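Side-chain contacts in type III secretion system effector protein ExoU (Pseudomonas fluorescens, PDB 4QMK), which is a secreted bacterial toxin, probably a patatin-like phospholipase A2 that is brought to the host plasma membrane by a domain binding phosphatidylinositol 4,5-bisphosphate: residues 439-442 against 443-447; 555-558 against 559-563. All blocks are in the same frame, centred on the assembly; numbering follows the deposited sequence.

Contact 1 (439-442 against 443-447); sequences PSLN and DAVMA
Ser440 and Asp443 meet at the start of the short helix 441-446, where Ser440 is the N-cap residue. Its OG accepts the backbone N-H of Asp443 in a nearly straight bond (Asp443 N to Ser440 OG 3.3 Å, N-H...O 165°), which satisfies one of the amides at the helix start. The Asp443 side chain folds back over this cap. Its CB lies 3.7 Å from Ser440 O, and the next atom, CG, is 3.6 Å from Ser440 OG. One branch, OD2, receives a weak hydrogen bond from the same hydroxyl (Ser440 OG to Asp443 OD2 3.2 Å), so OG is at once acceptor and donor. OD2 also meets the Pro439 ring, CB being nearest at 3.7 Å with CG and CD only slightly farther; the two side chains cross at about a right angle. Asp443 CG stands beside its own backbone N (chi1 -71°), and this turns the carboxylate back toward the start of the helix, whose dipole would be expected to favour its negative charge. The other branch, OD1, lies close to Glu518 OE1, a like charge that would act in the opposite sense. Behind the cap, Ala444 N, Val445 N and Met446 N bond to the carbonyls four residues earlier. On another side of the helix, Leu441 and Val445 touch lightly through their methyls. The side-chain OD1 of buried Asn442 accepts from Arg515 NH1, which holds the amide. Val445 and Met446 pack on helix 464-491. Met446 CG rests on the backbone carbonyl oxygen Asn442 O at 3.2 Å and comes within 4.0 Å of the side-chain nitrogen Asn442 ND2, off to one side of the amide group.

Contact 2 (555-558 against 559-563); sequences KVLT and SAVAE
Leu557 and Val561, one turn apart in the first turns of the long helix 555-585, form the apolar part of this contact. Leu557 projects outward from the helix, its CG trans to the backbone N (chi1 -176°). Val561 CG2, set beside its own backbone N (chi1 163°), reaches back to Leu557 CD1 at 4.1 Å, and the two side chains cross at a slant. That same Val561 methyl rests against the backbone, 3.2 Å from Leu557 O. The methyls of Ala560 and Ala562 and the CB of Ser559 likewise lie against carbonyl oxygens of the preceding turn.

The main-chain bonds make an i to i+4 ladder. Val561 N to Leu557 O is the shortest rung at 2.8 Å, with the donor nearly in line with the carbonyl bond. Ser559 N to Lys555 O is the longest at 3.3 Å, and here the donor stands well above the carbonyl plane, 39° out of it. Ala560 N and Ala562 N bond likewise to Val556 O and Thr558 O.

Two polar side chains find partners outside the two segments. Thr558 OG1 hydrogen bonds to Ser554 O, just before the helix, and Glu563 OE1 makes a salt bridge with Arg567 one turn on. At the helix start both carboxylate oxygens of Asp511 accept backbone N-H groups, OD2 from Lys555 and OD1 from Val556.

Among the neighbouring helices, Leu557 packs on Leu538 and Leu539 of helix 533-544 and Ala560 on Leu539, while Val556 reaches Leu523 of helix 517-526 and Leu527 just after it.

In the fold
From the N terminus, strands 36-42, 47-51 and 57-61 begin a small antiparallel sheet. The chain then passes through the patatin-like region and returns to this sheet with edge strand 434-438, which leads straight into contact 1. There helix 441-446 is set between the sheet, at Val57 and Val59, and helix 464-491. After several more helices, contact 2 begins helix 555-585. Contact 1 lies at the start of one helix and contact 2 within another, so neither closes a long loop; they follow in series without nesting or crossing. Their centres are 22 Å apart, their nearest atoms about 12 Å. Helix 517-526 touches both, Trp522 bonding to Met446 O.

Contact 1 (439-442 against 443-447)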
# COMPACT_ATOMS: atom_id res chain seq x y z
N PRO A 439 22.52 3.85 43.31
CA PRO A 439 22.63 4.62 44.55
C PRO A 439 21.67 4.18 45.59
O PRO A 439 21.92 4.41 46.76
CB PRO A 439 22.24 6.03 44.12
CG PRO A 439 22.64 6.10 42.69
CD PRO A 439 22.40 4.72 42.12
N SER A 440 20.53 3.63 45.22
CA SER A 440 19.59 3.16 46.24
C SER A 440 18.72 2.05 45.75
O SER A 440 18.64 1.77 44.55
CB SER A 440 18.65 4.28 46.67
OG SER A 440 17.84 4.67 45.58
N LEU A 441 17.99 1.46 46.68
CA LEU A 441 17.05 0.41 46.33
C LEU A 441 15.97 0.96 45.44
O LEU A 441 15.49 0.27 44.55
CB LEU A 441 16.45 -0.19 47.57
CG LEU A 441 15.36 -1.23 47.31
CD1 LEU A 441 15.88 -2.37 46.48
CD2 LEU A 441 14.89 -1.74 48.66
N ASN A 442 15.58 2.20 45.64
CA ASN A 442 14.53 2.75 44.79
C ASN A 442 14.97 2.86 43.32
O ASN A 442 14.20 2.55 42.43
CB ASN A 442 14.08 4.09 45.31
CG ASN A 442 13.01 4.70 44.46
OD1 ASN A 442 11.92 4.17 44.37
ND2 ASN A 442 13.31 5.79 43.82
N ASP A 443 16.20 3.31 43.08
CA ASP A 443 16.72 3.44 41.72
C ASP A 443 16.84 2.09 41.00
O ASP A 443 16.61 2.00 39.80
CB ASP A 443 18.09 4.13 41.74
CG ASP A 443 17.99 5.59 42.07
OD1 ASP A 443 17.10 6.27 41.53
OD2 ASP A 443 18.80 6.06 42.88
N ALA A 444 17.18 1.05 41.74
CA ALA A 444 17.20 -0.29 41.20
C ALA A 444 15.76 -0.71 40.81
O ALA A 444 15.54 -1.22 39.72
CB ALA A 444 17.80 -1.25 42.20
N VAL A 445 14.79 -0.42 41.68
CA VAL A 445 13.40 -0.75 41.38
C VAL A 445 12.92 0.01 40.16
O VAL A 445 12.24 -0.55 39.30
CB VAL A 445 12.47 -0.45 42.54
CG1 VAL A 445 11.03 -0.45 42.10
CG2 VAL A 445 12.69 -1.44 43.65
N MET A 446 13.37 1.26 40.01
CA MET A 446 12.98 2.05 38.82
C MET A 446 13.54 1.45 37.53
O MET A 446 13.01 1.72 36.43
CB MET A 446 13.45 3.52 38.93
CG MET A 446 12.90 4.32 40.09
SD MET A 446 11.23 5.00 39.86
CE MET A 446 10.27 3.50 40.11
N ALA A 447 14.62 0.68 37.64
CA ALA A 447 15.18 0.02 36.46
C ALA A 447 14.51 -1.30 36.08
O ALA A 447 14.82 -1.86 35.07
CB ALA A 447 16.65 -0.21 36.68

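Contact 2 (555-558 against 559-563)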
# COMPACT_ATOMS: atom_id res chain seq x y z
N LYS A 555 3.69 18.47 33.21
CA LYS A 555 5.12 18.26 33.19
C LYS A 555 5.51 16.91 32.67
O LYS A 555 6.58 16.75 32.04
CB LYS A 555 5.72 18.51 34.55
CG LYS A 555 5.61 19.95 34.91
CD LYS A 555 6.61 20.38 35.95
CE LYS A 555 6.64 21.90 35.99
NZ LYS A 555 7.46 22.36 37.15
N VAL A 556 4.67 15.93 32.90
CA VAL A 556 4.96 14.59 32.40
C VAL A 556 4.79 14.56 30.89
O VAL A 556 5.55 13.88 30.20
CB VAL A 556 4.07 13.54 33.04
CG1 VAL A 556 4.20 12.22 32.31
CG2 VAL A 556 4.47 13.36 34.47
N LEU A 557 3.81 15.29 30.38
CA LEU A 557 3.55 15.28 28.96
C LEU A 557 4.67 15.96 28.20
O LEU A 557 5.18 15.43 27.24
CB LEU A 557 2.23 15.91 28.65
CG LEU A 557 1.82 15.85 27.16
CD1 LEU A 557 1.83 14.43 26.63
CD2 LEU A 557 0.47 16.49 26.97
N THR A 558 5.04 17.15 28.63
CA THR A 558 6.13 17.87 28.01
C THR A 558 7.36 16.97 27.92
O THR A 558 8.09 16.99 26.94
CB THR A 558 6.50 19.09 28.87
OG1 THR A 558 5.34 19.89 29.02
CG2 THR A 558 7.61 19.91 28.28
N SER A 559 7.59 16.21 28.99
CA SER A 559 8.75 15.36 29.10
C SER A 559 8.67 14.21 28.14
O SER A 559 9.68 13.87 27.49
CB SER A 559 8.85 14.83 30.48
OG SER A 559 10.09 14.23 30.71
N ALA A 560 7.49 13.61 28.06
CA ALA A 560 7.26 12.46 27.23
C ALA A 560 7.38 12.88 25.77
O ALA A 560 7.89 12.12 24.96
CB ALA A 560 5.89 11.92 27.49
N VAL A 561 6.97 14.12 25.47
CA VAL A 561 7.03 14.66 24.11
C VAL A 561 8.48 14.86 23.69
O VAL A 561 8.82 14.56 22.55
CB VAL A 561 6.27 16.00 24.02
CG1 VAL A 561 6.62 16.81 22.77
CG2 VAL A 561 4.78 15.73 24.05
N ALA A 562 9.30 15.41 24.59
CA ALA A 562 10.73 15.55 24.35
C ALA A 562 11.39 14.14 24.19
O ALA A 562 12.26 13.95 23.36
CB ALA A 562 11.38 16.33 25.47
N GLU A 563 10.95 13.18 24.97
CA GLU A 563 11.45 11.81 24.84
C GLU A 563 11.04 11.19 23.48
O GLU A 563 11.82 10.47 22.86
CB GLU A 563 10.93 10.96 25.96
CG GLU A 563 11.35 9.51 25.94
CD GLU A 563 12.83 9.26 26.00
OE1 GLU A 563 13.22 8.17 25.51
OE2 GLU A 563 13.59 10.09 26.52